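Local atomic coordinates of putative mandelate racemase (Bordetella bronchiseptica, PDB entry 3OZM), a protein that binds magnesium and D-xylaric acid and is probably an acid-sugar dehydratase or racemase of the enolase superfamily. Residues R249-E254 and V273-A278. Numbering follows the deposited sequence.
With MG (magnesium ion), chain I; DXL (D-xylaric acid), chain J.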
loop_
_atom_site.group_PDB
_atom_site.type_symbol
_atom_site.label_atom_id
_atom_site.label_comp_id
_atom_site.label_asym_id
_atom_site.label_seq_id
_atom_site.Cartn_x
_atom_site.Cartn_y
_atom_site.Cartn_z
ATOM N N ARG A 249 20.647 -8.668 -9.372
ATOM C CA ARG A 249 19.409 -8.861 -8.620
ATOM C C ARG A 249 18.737 -10.190 -8.958
ATOM O O ARG A 249 18.628 -10.573 -10.124
ATOM C CB ARG A 249 18.445 -7.710 -8.919
ATOM C CG ARG A 249 19.012 -6.333 -8.566
ATOM C CD ARG A 249 18.320 -5.207 -9.339
ATOM N NE ARG A 249 18.897 -3.904 -8.994
ATOM C CZ ARG A 249 20.042 -3.433 -9.482
ATOM N NH1 ARG A 249 20.754 -4.156 -10.346
ATOM N NH2 ARG A 249 20.481 -2.239 -9.101
ATOM N N ILE A 250 18.263 -10.901 -7.941
ATOM C CA ILE A 250 17.416 -12.060 -8.189
ATOM C C ILE A 250 15.961 -11.599 -8.294
ATOM O O ILE A 250 15.419 -11.013 -7.356
ATOM C CB ILE A 250 17.544 -13.118 -7.086
ATOM C CG1 ILE A 250 19.019 -13.496 -6.901
ATOM C CG2 ILE A 250 16.691 -14.330 -7.428
ATOM C CD1 ILE A 250 19.746 -13.789 -8.217
ATOM N N ALA A 251 15.341 -11.849 -9.444
ATOM C CA ALA A 251 13.998 -11.331 -9.706
ATOM C C ALA A 251 13.027 -12.458 -10.038
ATOM O O ALA A 251 13.391 -13.413 -10.716
ATOM C CB ALA A 251 14.047 -10.327 -10.851
ATOM N N THR A 252 11.786 -12.348 -9.557
ATOM C CA THR A 252 10.750 -13.290 -9.951
ATOM C C THR A 252 9.391 -12.716 -9.569
ATOM O O THR A 252 9.321 -11.795 -8.766
ATOM C CB THR A 252 10.973 -14.698 -9.323
ATOM O OG1 THR A 252 10.053 -15.645 -9.886
ATOM C CG2 THR A 252 10.833 -14.672 -7.796
ATOM N N GLY A 253 8.325 -13.219 -10.178
ATOM C CA GLY A 253 7.008 -12.852 -9.706
ATOM C C GLY A 253 5.889 -12.982 -10.711
ATOM O O GLY A 253 4.735 -12.979 -10.323
ATOM N N GLU A 254 6.214 -13.106 -11.992
ATOM C CA GLU A 254 5.137 -13.210 -12.968
ATOM C C GLU A 254 4.265 -14.441 -12.742
ATOM O O GLU A 254 3.104 -14.465 -13.148
ATOM C CB GLU A 254 5.679 -13.188 -14.389
ATOM C CG GLU A 254 6.239 -14.494 -14.855
ATOM C CD GLU A 254 7.025 -14.310 -16.132
ATOM O OE1 GLU A 254 6.765 -14.991 -17.141
ATOM O OE2 GLU A 254 7.903 -13.452 -16.125
ATOM N N VAL A 273 14.050 -8.400 -6.445
ATOM C CA VAL A 273 13.068 -7.681 -7.254
ATOM C C VAL A 273 11.780 -8.503 -7.331
ATOM O O VAL A 273 11.757 -9.628 -7.870
ATOM C CB VAL A 273 13.593 -7.417 -8.682
ATOM C CG1 VAL A 273 12.522 -6.729 -9.540
ATOM C CG2 VAL A 273 14.867 -6.573 -8.627
ATOM N N LEU A 274 10.716 -7.950 -6.758
ATOM C CA LEU A 274 9.386 -8.545 -6.836
ATOM C C LEU A 274 8.738 -8.108 -8.140
ATOM O O LEU A 274 8.658 -6.914 -8.420
ATOM C CB LEU A 274 8.521 -8.070 -5.660
ATOM C CG LEU A 274 8.856 -8.632 -4.277
ATOM C CD1 LEU A 274 10.237 -8.167 -3.763
ATOM C CD2 LEU A 274 7.734 -8.264 -3.298
ATOM N N GLN A 275 8.270 -9.076 -8.930
ATOM C CA GLN A 275 7.717 -8.776 -10.254
ATOM C C GLN A 275 6.208 -8.980 -10.368
ATOM O O GLN A 275 5.685 -9.158 -11.466
ATOM C CB GLN A 275 8.472 -9.565 -11.337
ATOM C CG GLN A 275 9.962 -9.178 -11.386
ATOM C CD GLN A 275 10.723 -9.894 -12.496
ATOM O OE1 GLN A 275 10.828 -11.121 -12.495
ATOM N NE2 GLN A 275 11.266 -9.130 -13.432
ATOM N N ALA A 276 5.510 -8.950 -9.235
ATOM C CA ALA A 276 4.053 -9.057 -9.253
ATOM C C ALA A 276 3.430 -8.125 -10.305
ATOM O O ALA A 276 3.648 -6.908 -10.302
ATOM C CB ALA A 276 3.490 -8.750 -7.885
ATOM N N ASP A 277 2.631 -8.723 -11.173
ATOM C CA ASP A 277 1.919 -8.034 -12.269
ATOM C C ASP A 277 0.523 -7.665 -11.765
ATOM O O ASP A 277 -0.195 -8.528 -11.281
ATOM C CB ASP A 277 1.830 -9.030 -13.432
ATOM C CG ASP A 277 1.264 -8.436 -14.718
ATOM O OD1 ASP A 277 0.487 -7.472 -14.674
ATOM O OD2 ASP A 277 1.584 -8.983 -15.798
ATOM N N ALA A 278 0.135 -6.395 -11.865
ATOM C CA ALA A 278 -1.223 -5.997 -11.459
ATOM C C ALA A 278 -2.297 -6.858 -12.119
ATOM O O ALA A 278 -3.363 -7.087 -11.542
ATOM C CB ALA A 278 -1.479 -4.530 -11.780
HETATM MG MG MG I . 9.645 -13.334 -17.393
HETATM O OAA DXL J . 7.595 -14.510 -23.376
HETATM O OAB DXL J . 5.323 -15.006 -21.953
HETATM O OAC DXL J . 8.558 -14.246 -19.133
HETATM O OAD DXL J . 7.623 -10.923 -20.178
HETATM O OAE DXL J . 8.751 -15.658 -21.877
HETATM C CAF DXL J . 7.732 -15.038 -22.260
HETATM C CAG DXL J . 6.580 -14.918 -21.259
HETATM C CAH DXL J . 6.645 -13.555 -20.546
HETATM C CAI DXL J . 8.074 -13.257 -20.054
HETATM C CAJ DXL J . 8.258 -11.803 -19.560
HETATM O OAK DXL J . 9.046 -11.571 -18.613
HETATM O OAL DXL J . 5.658 -13.518 -19.509
HETATM O O HOH W 1 2.545 -11.589 -11.294
HETATM O O HOH W 2 8.725 -12.954 -13.319
HETATM O O HOH W 3 10.093 -15.190 -16.520
#
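The side chain of Gln275 runs along the Thr252 peptide to Ala251 and shows how one residue can tie a strand pair to a metal site. Its CB sits 3.5 Å from Thr252 O, the same oxygen that accepts the hydrogen bond from Gln275 N (2.9 Å), a donor standing above the carbonyl plane. With CG anti to its own carbonyl carbon (chi1 -62°) and the chain extended beyond, CG still skirts that peptide, and CD comes within 3.7 Å of Ala251 CB. At the tip the amide divides its work: OE1 lies 2.9 Å from water 2, whereas NE2 donates to the magnesium ligand Glu227, which makes the glutamine a second-shell partner of the metal. Two more bonds, Val273 N to Ile250 O and Thr252 N to Val273 O (3.2 Å), the latter almost in line with the carbonyl bond, join the backbones in parallel, as expected for neighbouring strands of the enolase-superfamily barrel linked through helix 258-267. On the face of the sheet that carries Ala251 and Val273, their CB atoms pack at 3.7 Å, and Val273 CG2 reaches the CB and CD of Arg249. Beyond the strand, Glu254 OE2 binds the magnesium ion at 2.2 Å alongside Asp201 and Glu227; OE1 accepts a hydrogen bond from D-xylaric acid OAL. Water 2 accepts from Glu254 N and lies between Gln275 OE1 and Glu254 OE2, with too few protons for every acceptor in reach.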